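Local coordinates for protein lipase aflb (Neosartorya fumigata, PDB 6IDY) that probably hydrolyses ester bonds of acylglycerols and related lipid esters, as a fungal lipase with an alpha/beta-hydrolase fold, at residues A[82-85]-A[86-90]; A[175-178]-A[179-182]; A[232-235]-A[236-239]; A[392-395]-A[396-399]; A[410-413]-A[414-417]. All coordinates share one frame; numbering follows the deposited sequence.

Contact 1: A[82-85]-A[86-90]; sequences LKMT and REILT
Met84 and Ile88 meet one turn apart on the face of helix 81-90 that is turned inward. Their apolar contact is methyl to methyl: Met84 CE lies 3.6 Å from Ile88 CD1. Met84 reaches it because CG starts anti to the backbone N (chi1 -171°) and the chain then bends at chi2, swinging CE along the helix. Ile88 CG1 also leans on the backbone, 3.1 Å from Met84 O. On another face the stems of Lys83 and Glu87 touch through their CG atoms, 4.1 Å apart, while their charged ends stay separate. Arg86 folds back toward the preceding turn, its NH1 4.1 Å from Lys83 CA, which sits at the edge of the guanidinium near its plane.

Among the polar contacts, Arg86 N to Leu82 O, Glu87 N to Lys83 O and Ile88 N to Met84 O are the regular backbone bonds of the helix. Thr90 OG1 adds a bond to Arg86 O of 2.9 Å, coming from above that carbonyl's plane; Thr85 OG1 likewise turns back to Phe81 O.

Leu82, Thr85, Arg86 and Leu89 pack on helix 31-47, Leu82, Met84 and Thr85 meet helix 414-424, and Met84 and Ile88 touch Glu412 of helix 405-412.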
loop_
_atom_site.group_PDB
_atom_site.type_symbol
_atom_site.label_atom_id
_atom_site.label_comp_id
_atom_site.label_asym_id
_atom_site.label_seq_id
_atom_site.Cartn_x
_atom_site.Cartn_y
_atom_site.Cartn_z
ATOM N N LEU A 82 3.906 -10.523 -12.295
ATOM C CA LEU A 82 3.407 -11.832 -12.707
ATOM C C LEU A 82 4.360 -12.980 -12.334
ATOM O O LEU A 82 3.894 -14.005 -11.828
ATOM C CB LEU A 82 3.032 -11.866 -14.210
ATOM C CG LEU A 82 1.903 -10.921 -14.679
ATOM C CD1 LEU A 82 1.754 -10.969 -16.198
ATOM C CD2 LEU A 82 0.564 -11.264 -14.025
ATOM N N LYS A 83 5.687 -12.794 -12.536
ATOM C CA LYS A 83 6.675 -13.817 -12.180
ATOM C C LYS A 83 6.720 -14.011 -10.676
ATOM O O LYS A 83 6.680 -15.151 -10.219
ATOM C CB LYS A 83 8.075 -13.511 -12.743
ATOM C CG LYS A 83 9.069 -14.650 -12.495
ATOM C CD LYS A 83 10.444 -14.374 -13.073
ATOM C CE LYS A 83 11.413 -15.471 -12.699
ATOM N NZ LYS A 83 12.781 -15.211 -13.220
ATOM N N MET A 84 6.765 -12.906 -9.909
ATOM C CA MET A 84 6.773 -12.946 -8.445
ATOM C C MET A 84 5.555 -13.735 -7.923
ATOM O O MET A 84 5.734 -14.667 -7.147
ATOM C CB MET A 84 6.812 -11.523 -7.857
ATOM C CG MET A 84 7.039 -11.488 -6.357
ATOM S SD MET A 84 8.698 -11.988 -5.873
ATOM C CE MET A 84 8.434 -12.471 -4.198
ATOM N N THR A 85 4.343 -13.397 -8.402
ATOM C CA THR A 85 3.074 -14.028 -7.994
ATOM C C THR A 85 3.050 -15.526 -8.296
ATOM O O THR A 85 2.627 -16.304 -7.442
ATOM C CB THR A 85 1.863 -13.279 -8.580
ATOM O OG1 THR A 85 2.032 -11.884 -8.342
ATOM C CG2 THR A 85 0.542 -13.727 -7.963
ATOM N N ARG A 86 3.531 -15.926 -9.487
ATOM C CA ARG A 86 3.596 -17.332 -9.895
ATOM C C ARG A 86 4.595 -18.122 -9.029
ATOM O O ARG A 86 4.266 -19.211 -8.567
ATOM C CB ARG A 86 3.973 -17.435 -11.388
ATOM C CG ARG A 86 3.973 -18.865 -11.937
ATOM C CD ARG A 86 5.057 -19.072 -12.982
ATOM N NE ARG A 86 4.544 -18.940 -14.347
ATOM C CZ ARG A 86 4.649 -17.843 -15.090
ATOM N NH1 ARG A 86 5.251 -16.759 -14.609
ATOM N NH2 ARG A 86 4.149 -17.816 -16.319
ATOM N N GLU A 87 5.804 -17.577 -8.824
ATOM C CA GLU A 87 6.887 -18.233 -8.081
ATOM C C GLU A 87 6.635 -18.359 -6.577
ATOM O O GLU A 87 7.161 -19.288 -5.966
ATOM C CB GLU A 87 8.241 -17.563 -8.358
ATOM C CG GLU A 87 8.755 -17.752 -9.777
ATOM C CD GLU A 87 8.841 -19.185 -10.268
ATOM O OE1 GLU A 87 9.406 -20.035 -9.543
ATOM O OE2 GLU A 87 8.336 -19.456 -11.381
ATOM N N ILE A 88 5.825 -17.442 -5.995
ATOM C CA ILE A 88 5.396 -17.421 -4.591
ATOM C C ILE A 88 4.795 -18.796 -4.212
ATOM O O ILE A 88 5.122 -19.348 -3.158
ATOM C CB ILE A 88 4.415 -16.218 -4.390
ATOM C CG1 ILE A 88 5.175 -14.882 -4.139
ATOM C CG2 ILE A 88 3.326 -16.449 -3.341
ATOM C CD1 ILE A 88 5.920 -14.718 -2.845
ATOM N N LEU A 89 3.967 -19.364 -5.102
ATOM C CA LEU A 89 3.386 -20.684 -4.868
ATOM C C LEU A 89 4.303 -21.824 -5.293
ATOM O O LEU A 89 4.321 -22.853 -4.619
ATOM C CB LEU A 89 1.993 -20.822 -5.495
ATOM C CG LEU A 89 0.833 -20.114 -4.774
ATOM C CD1 LEU A 89 -0.474 -20.436 -5.438
ATOM C CD2 LEU A 89 0.742 -20.516 -3.293
ATOM N N THR A 90 5.077 -21.643 -6.388
ATOM C CA THR A 90 6.017 -22.651 -6.919
ATOM C C THR A 90 7.056 -23.057 -5.858
ATOM O O THR A 90 7.347 -24.244 -5.706
ATOM C CB THR A 90 6.661 -22.157 -8.232
ATOM O OG1 THR A 90 5.631 -21.743 -9.129
ATOM C CG2 THR A 90 7.528 -23.223 -8.912
#

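Contact 2: A[175-178]-A[179-182]; sequences TTYY and FNFG
Tyr177 O takes two backbone N-H groups from the residues that follow it, Asn180 N at 3.1 Å and Gly182 N at 2.8 Å, and they approach from opposite faces of its carbonyl plane. This double grip turns the chain where helix 173-178 of the alpha/beta-hydrolase fold gives way to the loop leading to strand 190-195.

Tyr178 and Phe179, though adjacent, send their rings to the same place and form a T-shaped (edge-to-face) stack, with planes at 83° and centroids 5.0 Å apart. Tyr178 CD2 stands over the centre of the Phe179 ring. The divergent first torsions bring this about: Tyr178 CG is anti to its N (chi1 177°), whereas Phe179 CG is anti to its carbonyl carbon. Phe179 continues on to Ile98 and Leu102 of helix 96-103.

Asn180 turns its amide back over the last helical turn. ND2 makes a weak bond to Thr176 O and a probable hydrogen bond to Thr411 OG1, while OD1 accepts weakly from Phe181 N. The Tyr177 ring crosses this amide at a steep angle, the planes 75° apart, and its hydroxyl is bonded to Val166 O. Phe181 CB rests 3.7 Å from Tyr177 CD1, and Asn180 OD1 comes within 3.3 Å of that same ring carbon.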
loop_
_atom_site.group_PDB
_atom_site.type_symbol
_atom_site.label_atom_id
_atom_site.label_comp_id
_atom_site.label_asym_id
_atom_site.label_seq_id
_atom_site.Cartn_x
_atom_site.Cartn_y
_atom_site.Cartn_z
ATOM N N THR A 175 -6.900 -6.933 4.820
ATOM C CA THR A 175 -6.011 -8.085 4.678
ATOM C C THR A 175 -4.546 -7.646 4.637
ATOM O O THR A 175 -3.729 -8.259 5.328
ATOM C CB THR A 175 -6.422 -8.991 3.505
ATOM O OG1 THR A 175 -7.737 -9.483 3.763
ATOM C CG2 THR A 175 -5.496 -10.183 3.351
ATOM N N THR A 176 -4.224 -6.591 3.855
ATOM C CA THR A 176 -2.875 -6.030 3.720
ATOM C C THR A 176 -2.201 -5.773 5.065
ATOM O O THR A 176 -1.099 -6.272 5.316
ATOM C CB THR A 176 -2.911 -4.736 2.897
ATOM O OG1 THR A 176 -3.351 -5.057 1.588
ATOM C CG2 THR A 176 -1.546 -4.001 2.843
ATOM N N TYR A 177 -2.879 -5.014 5.924
ATOM C CA TYR A 177 -2.327 -4.589 7.201
ATOM C C TYR A 177 -2.485 -5.591 8.336
ATOM O O TYR A 177 -1.797 -5.457 9.340
ATOM C CB TYR A 177 -2.892 -3.222 7.563
ATOM C CG TYR A 177 -2.321 -2.157 6.651
ATOM C CD1 TYR A 177 -0.971 -1.819 6.701
ATOM C CD2 TYR A 177 -3.117 -1.528 5.698
ATOM C CE1 TYR A 177 -0.430 -0.866 5.843
ATOM C CE2 TYR A 177 -2.589 -0.560 4.840
ATOM C CZ TYR A 177 -1.246 -0.223 4.930
ATOM O OH TYR A 177 -0.713 0.752 4.132
ATOM N N TYR A 178 -3.315 -6.625 8.155
ATOM C CA TYR A 178 -3.504 -7.695 9.135
ATOM C C TYR A 178 -2.140 -8.347 9.453
ATOM O O TYR A 178 -1.853 -8.632 10.614
ATOM C CB TYR A 178 -4.502 -8.736 8.578
ATOM C CG TYR A 178 -4.742 -9.936 9.469
ATOM C CD1 TYR A 178 -5.750 -9.928 10.425
ATOM C CD2 TYR A 178 -3.992 -11.100 9.318
ATOM C CE1 TYR A 178 -5.986 -11.038 11.239
ATOM C CE2 TYR A 178 -4.216 -12.216 10.126
ATOM C CZ TYR A 178 -5.210 -12.176 11.091
ATOM O OH TYR A 178 -5.441 -13.276 11.880
ATOM N N PHE A 179 -1.297 -8.529 8.418
ATOM C CA PHE A 179 0.016 -9.159 8.511
ATOM C C PHE A 179 1.191 -8.190 8.733
ATOM O O PHE A 179 2.350 -8.610 8.625
ATOM C CB PHE A 179 0.260 -10.023 7.265
ATOM C CG PHE A 179 -0.686 -11.189 7.104
ATOM C CD1 PHE A 179 -0.595 -12.301 7.936
ATOM C CD2 PHE A 179 -1.635 -11.199 6.088
ATOM C CE1 PHE A 179 -1.455 -13.388 7.775
ATOM C CE2 PHE A 179 -2.482 -12.296 5.914
ATOM C CZ PHE A 179 -2.380 -13.386 6.755
ATOM N N ASN A 180 0.920 -6.911 9.050
ATOM C CA ASN A 180 2.017 -5.977 9.284
ATOM C C ASN A 180 1.603 -4.762 10.122
ATOM O O ASN A 180 1.364 -4.923 11.315
ATOM C CB ASN A 180 2.732 -5.568 7.973
ATOM C CG ASN A 180 1.804 -5.305 6.824
ATOM O OD1 ASN A 180 1.231 -4.227 6.713
ATOM N ND2 ASN A 180 1.648 -6.279 5.945
ATOM N N PHE A 181 1.533 -3.561 9.518
ATOM C CA PHE A 181 1.283 -2.294 10.214
ATOM C C PHE A 181 -0.088 -2.172 10.902
ATOM O O PHE A 181 -0.297 -1.208 11.638
ATOM C CB PHE A 181 1.560 -1.092 9.300
ATOM C CG PHE A 181 3.042 -0.810 9.160
ATOM C CD1 PHE A 181 3.779 -0.319 10.234
ATOM C CD2 PHE A 181 3.700 -1.035 7.954
ATOM C CE1 PHE A 181 5.145 -0.058 10.105
ATOM C CE2 PHE A 181 5.068 -0.766 7.822
ATOM C CZ PHE A 181 5.780 -0.274 8.896
ATOM N N GLY A 182 -0.955 -3.178 10.767
ATOM C CA GLY A 182 -2.198 -3.219 11.533
ATOM C C GLY A 182 -1.845 -3.385 13.007
ATOM O O GLY A 182 -2.653 -3.071 13.886
#

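Contact 3: A[232-235]-A[236-239]; sequences WSQG and GLDT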
loop_
_atom_site.group_PDB
_atom_site.type_symbol
_atom_site.label_atom_id
_atom_site.label_comp_id
_atom_site.label_asym_id
_atom_site.label_seq_id
_atom_site.Cartn_x
_atom_site.Cartn_y
_atom_site.Cartn_z
ATOM N N TRP A 232 0.886 2.337 1.687
ATOM C CA TRP A 232 1.646 1.335 0.960
ATOM C C TRP A 232 1.373 1.499 -0.525
ATOM O O TRP A 232 0.227 1.721 -0.904
ATOM C CB TRP A 232 1.307 -0.108 1.409
ATOM C CG TRP A 232 2.045 -1.162 0.621
ATOM C CD1 TRP A 232 3.398 -1.275 0.472
ATOM C CD2 TRP A 232 1.466 -2.216 -0.162
ATOM N NE1 TRP A 232 3.697 -2.334 -0.357
ATOM C CE2 TRP A 232 2.530 -2.928 -0.762
ATOM C CE3 TRP A 232 0.146 -2.647 -0.398
ATOM C CZ2 TRP A 232 2.316 -4.046 -1.584
ATOM C CZ3 TRP A 232 -0.064 -3.749 -1.215
ATOM C CH2 TRP A 232 1.013 -4.444 -1.788
ATOM N N SER A 233 2.430 1.402 -1.358
ATOM C CA SER A 233 2.342 1.413 -2.819
ATOM C C SER A 233 1.580 2.651 -3.325
ATOM O O SER A 233 1.924 3.772 -2.937
ATOM C CB SER A 233 1.691 0.106 -3.287
ATOM O OG SER A 233 1.684 -0.052 -4.694
ATOM N N GLN A 234 0.512 2.440 -4.128
ATOM C CA GLN A 234 -0.366 3.485 -4.654
ATOM C C GLN A 234 -0.964 4.359 -3.543
ATOM O O GLN A 234 -1.322 5.505 -3.803
ATOM C CB GLN A 234 -1.485 2.864 -5.488
ATOM C CG GLN A 234 -2.277 3.885 -6.295
ATOM C CD GLN A 234 -3.699 3.455 -6.470
ATOM O OE1 GLN A 234 -4.632 4.207 -6.195
ATOM N NE2 GLN A 234 -3.895 2.240 -6.942
ATOM N N GLY A 235 -1.044 3.823 -2.323
ATOM C CA GLY A 235 -1.515 4.562 -1.150
ATOM C C GLY A 235 -0.822 5.901 -0.970
ATOM O O GLY A 235 -1.451 6.867 -0.532
ATOM N N GLY A 236 0.466 5.945 -1.329
ATOM C CA GLY A 236 1.294 7.150 -1.308
ATOM C C GLY A 236 0.790 8.180 -2.299
ATOM O O GLY A 236 0.695 9.368 -1.972
ATOM N N LEU A 237 0.411 7.718 -3.509
ATOM C CA LEU A 237 -0.146 8.587 -4.549
ATOM C C LEU A 237 -1.507 9.128 -4.119
ATOM O O LEU A 237 -1.769 10.313 -4.302
ATOM C CB LEU A 237 -0.270 7.856 -5.903
ATOM C CG LEU A 237 1.026 7.614 -6.668
ATOM C CD1 LEU A 237 0.784 6.683 -7.847
ATOM C CD2 LEU A 237 1.618 8.923 -7.173
ATOM N N ASP A 238 -2.354 8.264 -3.525
ATOM C CA ASP A 238 -3.688 8.646 -3.051
ATOM C C ASP A 238 -3.596 9.722 -1.971
ATOM O O ASP A 238 -4.395 10.658 -1.976
ATOM C CB ASP A 238 -4.443 7.424 -2.492
ATOM C CG ASP A 238 -4.623 6.267 -3.458
ATOM O OD1 ASP A 238 -4.492 6.482 -4.679
ATOM O OD2 ASP A 238 -4.913 5.153 -2.991
ATOM N N THR A 239 -2.611 9.586 -1.054
ATOM C CA THR A 239 -2.398 10.526 0.042
ATOM C C THR A 239 -1.854 11.850 -0.465
ATOM O O THR A 239 -2.370 12.893 -0.077
ATOM C CB THR A 239 -1.541 9.900 1.148
ATOM O OG1 THR A 239 -2.087 8.629 1.492
ATOM C CG2 THR A 239 -1.443 10.798 2.403
#
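Gln234 and Asp238 make the close side of this turn. Gln234 OE1 lies 2.7 Å from Asp238 OD1, a spacing that would be consistent with a shared proton, with amide and carboxylate planes 82° apart. Gln234 OE1 also takes a bond from Asn208 ND2, while NE2 of the same amide bonds Ser201 O and Thr169 OG1, which fixes its rotation. One residue further on, Gly235 O is gripped twice by Thr239, through N at 3.0 Å and through OG1 at 2.8 Å, from opposite faces of the carbonyl plane. Thr239 OG1 is placed for this by standing anti to its own carbonyl carbon (chi1 -50°).

Trp232 to Gly235 form a type II' beta turn between strand 227-232 and helix 235-245, closed by Gly235 N on Trp232 O at 2.8 Å. Such a sharp turn carrying a serine in a strained backbone (phi 54°) is the nucleophile elbow of alpha/beta hydrolases. Ser233 OG bonds His361 NE2, consistent with Ser233 being the nucleophile of a catalytic triad.

The contact is far looser on the other side. No part is solvent-exposed, but Trp232 and Ser233 start their side chains away from residues 236-239, and Trp232 NE1 bonds His361 O. Leu237 meets its partner mainly through CB, 3.3 Å from Gln234 O, and its chain carries on to Ile295 and Leu298 of helix 293-299.

Contact 4: A[392-395]-A[396-399]; sequences DVVC and GRVL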
loop_
_atom_site.group_PDB
_atom_site.type_symbol
_atom_site.label_atom_id
_atom_site.label_comp_id
_atom_site.label_asym_id
_atom_site.label_seq_id
_atom_site.Cartn_x
_atom_site.Cartn_y
_atom_site.Cartn_z
ATOM N N ASP A 392 22.996 -0.491 14.190
ATOM C CA ASP A 392 23.618 -1.820 14.335
ATOM C C ASP A 392 22.564 -2.869 14.733
ATOM O O ASP A 392 22.541 -3.963 14.166
ATOM C CB ASP A 392 24.772 -1.795 15.356
ATOM C CG ASP A 392 25.961 -0.937 14.949
ATOM O OD1 ASP A 392 26.376 -1.011 13.767
ATOM O OD2 ASP A 392 26.490 -0.206 15.818
ATOM N N VAL A 393 21.666 -2.506 15.669
ATOM C CA VAL A 393 20.584 -3.366 16.146
ATOM C C VAL A 393 19.488 -3.469 15.064
ATOM O O VAL A 393 19.117 -4.577 14.680
ATOM C CB VAL A 393 20.030 -2.884 17.520
ATOM C CG1 VAL A 393 18.800 -3.684 17.945
ATOM C CG2 VAL A 393 21.106 -2.944 18.604
ATOM N N VAL A 394 18.993 -2.319 14.566
ATOM C CA VAL A 394 17.924 -2.251 13.564
ATOM C C VAL A 394 18.309 -2.978 12.252
ATOM O O VAL A 394 17.544 -3.832 11.793
ATOM C CB VAL A 394 17.450 -0.789 13.341
ATOM C CG1 VAL A 394 16.497 -0.683 12.155
ATOM C CG2 VAL A 394 16.798 -0.224 14.606
ATOM N N CYS A 395 19.496 -2.669 11.680
ATOM C CA CYS A 395 19.961 -3.286 10.430
ATOM C C CYS A 395 20.297 -4.776 10.580
ATOM O O CYS A 395 20.239 -5.502 9.593
ATOM C CB CYS A 395 21.114 -2.505 9.800
ATOM S SG CYS A 395 20.707 -0.788 9.369
ATOM N N GLY A 396 20.597 -5.210 11.804
ATOM C CA GLY A 396 20.906 -6.600 12.135
ATOM C C GLY A 396 19.696 -7.518 12.126
ATOM O O GLY A 396 19.841 -8.740 12.066
ATOM N N ARG A 397 18.492 -6.936 12.193
ATOM C CA ARG A 397 17.226 -7.666 12.184
ATOM C C ARG A 397 16.767 -7.964 10.748
ATOM O O ARG A 397 17.197 -7.302 9.803
ATOM C CB ARG A 397 16.133 -6.842 12.890
ATOM C CG ARG A 397 16.289 -6.629 14.394
ATOM C CD ARG A 397 15.298 -5.564 14.831
ATOM N NE ARG A 397 15.284 -5.340 16.277
ATOM C CZ ARG A 397 14.883 -4.209 16.853
ATOM N NH1 ARG A 397 14.489 -3.181 16.112
ATOM N NH2 ARG A 397 14.886 -4.094 18.175
ATOM N N VAL A 398 15.868 -8.947 10.602
ATOM C CA VAL A 398 15.239 -9.326 9.330
ATOM C C VAL A 398 13.749 -8.963 9.366
ATOM O O VAL A 398 13.118 -8.771 8.327
ATOM C CB VAL A 398 15.481 -10.800 8.912
ATOM C CG1 VAL A 398 16.933 -11.025 8.499
ATOM C CG2 VAL A 398 15.067 -11.777 10.007
ATOM N N LEU A 399 13.196 -8.871 10.579
ATOM C CA LEU A 399 11.807 -8.521 10.845
ATOM C C LEU A 399 11.765 -7.617 12.072
ATOM O O LEU A 399 12.604 -7.797 12.955
ATOM C CB LEU A 399 10.989 -9.792 11.170
ATOM C CG LEU A 399 10.639 -10.757 10.041
ATOM C CD1 LEU A 399 9.852 -11.932 10.584
ATOM C CD2 LEU A 399 9.831 -10.070 8.940
#
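Arg397 lays its whole side chain back along the last turn of helix 391-396, against Val393 and Val394. CB starts 3.5 Å from Val394 O. With CG anti to the carbonyl carbon (chi1 -67°), the next atom swings over to the neighbouring carbonyl, and CG sits 3.5 Å from Val393 O. CD keeps to the same oxygen at 3.9 Å. From CG to NE the chain is extended, which carries the guanidinium beyond the carbonyls to the valine methyls. Val393 CG1 lies over one face of the group, offset toward its rim, with CZ at 4.1 Å and NH2 at 3.9 Å. NH1 turns to the other valine, 4.0 Å from Val394 CG2. The planar head thus rests on apolar branches.

The backbone under this side chain leaves the helix. Arg397 N reaches Val394 O at 3.3 Å, entering from above the carbonyl plane, and its bond to Val393 O is weak. Gly396 N shares itself weakly between Asp392 O and Val393 O, so the regular helical pattern gives out here.

Cys395 is tied by a disulfide to Cys350. Val394 packs on Leu369 and Ala372 of helix 368-379, where Arg397 also touches Pro368. Further along, Val398 and Leu399 lead the chain past Val63 of helix 63-73 toward helix 405-412.

Contact 5: A[410-413]-A[414-417]; sequences GTEG and LLLI
Leu414 presses its side chain against the carbonyl of Thr411, with CG 3.2 Å and CD1 3.3 Å from Thr411 O. The same carbonyl accepts a weak bond from Leu414 N, so one residue covers it with both its N-H and its hydrocarbon branch. Leu415 repeats the scheme on Glu412, its CG 3.6 Å from Glu412 O and its N making a long, weak bond there. At the third step the bond is better: Leu416 N reaches Gly413 O at 3.1 Å, arriving from above the carbonyl plane, with Leu416 CB close beside it. All three leucines can lean on these oxygens because each has CG anti to its own carbonyl carbon, Leu416 with chi1 -54°.

Glu412 lies alongside Leu415, pointing the same way, and its OE1 comes 4.1 Å from Leu415 CD1. The acid is buried. OE2 is satisfied by Tyr366 OH and Thr360 OG1, which hold the carboxylate in place, whereas OE1 lies close to Glu362 OE2, a like charge that would probably make protonation of one of the pair easier. Thr411 OG1 turns back to Asp407 O.

Further out, Leu414 packs on Thr175 and Thr176 of helix 173-178, and Leu416 and Ile417 reach Leu99 and Leu102 of helix 96-103. The bonds from each N-H to the carbonyl three residues earlier are those of a 3-10 turn, here a short joint at Gly413 by which helix 405-412 passes into helix 414-424.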
loop_
_atom_site.group_PDB
_atom_site.type_symbol
_atom_site.label_atom_id
_atom_site.label_comp_id
_atom_site.label_asym_id
_atom_site.label_seq_id
_atom_site.Cartn_x
_atom_site.Cartn_y
_atom_site.Cartn_z
ATOM N N GLY A 410 2.184 -14.067 5.079
ATOM C CA GLY A 410 0.891 -13.455 4.801
ATOM C C GLY A 410 0.994 -12.212 3.941
ATOM O O GLY A 410 0.189 -12.034 3.024
ATOM N N THR A 411 1.998 -11.352 4.219
ATOM C CA THR A 411 2.270 -10.130 3.440
ATOM C C THR A 411 2.627 -10.501 1.992
ATOM O O THR A 411 2.176 -9.848 1.061
ATOM C CB THR A 411 3.351 -9.283 4.123
ATOM O OG1 THR A 411 2.902 -8.924 5.431
ATOM C CG2 THR A 411 3.711 -8.020 3.337
ATOM N N GLU A 412 3.421 -11.557 1.809
ATOM C CA GLU A 412 3.803 -12.054 0.488
ATOM C C GLU A 412 2.593 -12.625 -0.262
ATOM O O GLU A 412 2.458 -12.400 -1.467
ATOM C CB GLU A 412 4.937 -13.101 0.603
ATOM C CG GLU A 412 6.310 -12.473 0.823
ATOM C CD GLU A 412 6.707 -11.397 -0.174
ATOM O OE1 GLU A 412 6.329 -11.519 -1.358
ATOM O OE2 GLU A 412 7.400 -10.434 0.223
ATOM N N GLY A 413 1.707 -13.301 0.476
ATOM C CA GLY A 413 0.475 -13.887 -0.042
ATOM C C GLY A 413 -0.513 -12.888 -0.624
ATOM O O GLY A 413 -1.416 -13.290 -1.358
ATOM N N LEU A 414 -0.344 -11.577 -0.318
ATOM C CA LEU A 414 -1.182 -10.476 -0.818
ATOM C C LEU A 414 -1.171 -10.360 -2.341
ATOM O O LEU A 414 -2.144 -9.874 -2.925
ATOM C CB LEU A 414 -0.743 -9.129 -0.224
ATOM C CG LEU A 414 -0.848 -8.949 1.281
ATOM C CD1 LEU A 414 -0.219 -7.618 1.696
ATOM C CD2 LEU A 414 -2.292 -9.085 1.766
ATOM N N LEU A 415 -0.061 -10.779 -2.976
ATOM C CA LEU A 415 0.111 -10.760 -4.426
ATOM C C LEU A 415 -0.928 -11.621 -5.115
ATOM O O LEU A 415 -1.323 -11.314 -6.239
ATOM C CB LEU A 415 1.521 -11.227 -4.813
ATOM C CG LEU A 415 2.671 -10.301 -4.413
ATOM C CD1 LEU A 415 3.985 -10.966 -4.665
ATOM C CD2 LEU A 415 2.605 -8.966 -5.140
ATOM N N LEU A 416 -1.391 -12.684 -4.425
ATOM C CA LEU A 416 -2.415 -13.598 -4.931
ATOM C C LEU A 416 -3.768 -12.895 -4.998
ATOM O O LEU A 416 -4.511 -13.078 -5.959
ATOM C CB LEU A 416 -2.487 -14.870 -4.075
ATOM C CG LEU A 416 -1.167 -15.637 -3.873
ATOM C CD1 LEU A 416 -1.329 -16.710 -2.810
ATOM C CD2 LEU A 416 -0.667 -16.265 -5.184
ATOM N N ILE A 417 -4.064 -12.052 -4.002
ATOM C CA ILE A 417 -5.291 -11.253 -3.977
ATOM C C ILE A 417 -5.190 -10.165 -5.059
ATOM O O ILE A 417 -6.134 -9.981 -5.838
ATOM C CB ILE A 417 -5.563 -10.666 -2.564
ATOM C CG1 ILE A 417 -5.918 -11.789 -1.573
ATOM C CG2 ILE A 417 -6.670 -9.603 -2.618
ATOM C CD1 ILE A 417 -5.891 -11.364 -0.112
#

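From the N terminus the five contacts follow in series; none encloses or crosses another, and since each joins adjoining residues, each is local and closes no long loop. Contact 1 is a stretch of helix 81-90, contact 2 the exit from helix 173-178, contact 3 the strand-to-helix turn after strand 227-232, contact 4 the end of helix 391-396 and contact 5 the joint between helices 405-412 and 414-424. Contacts 1, 5, 2 and 3 touch in that order, like links of a chain, from the outer helices to the central sheet. Contact 4 stands apart, about 8 Å from contacts 2 and 5 at the nearest atoms.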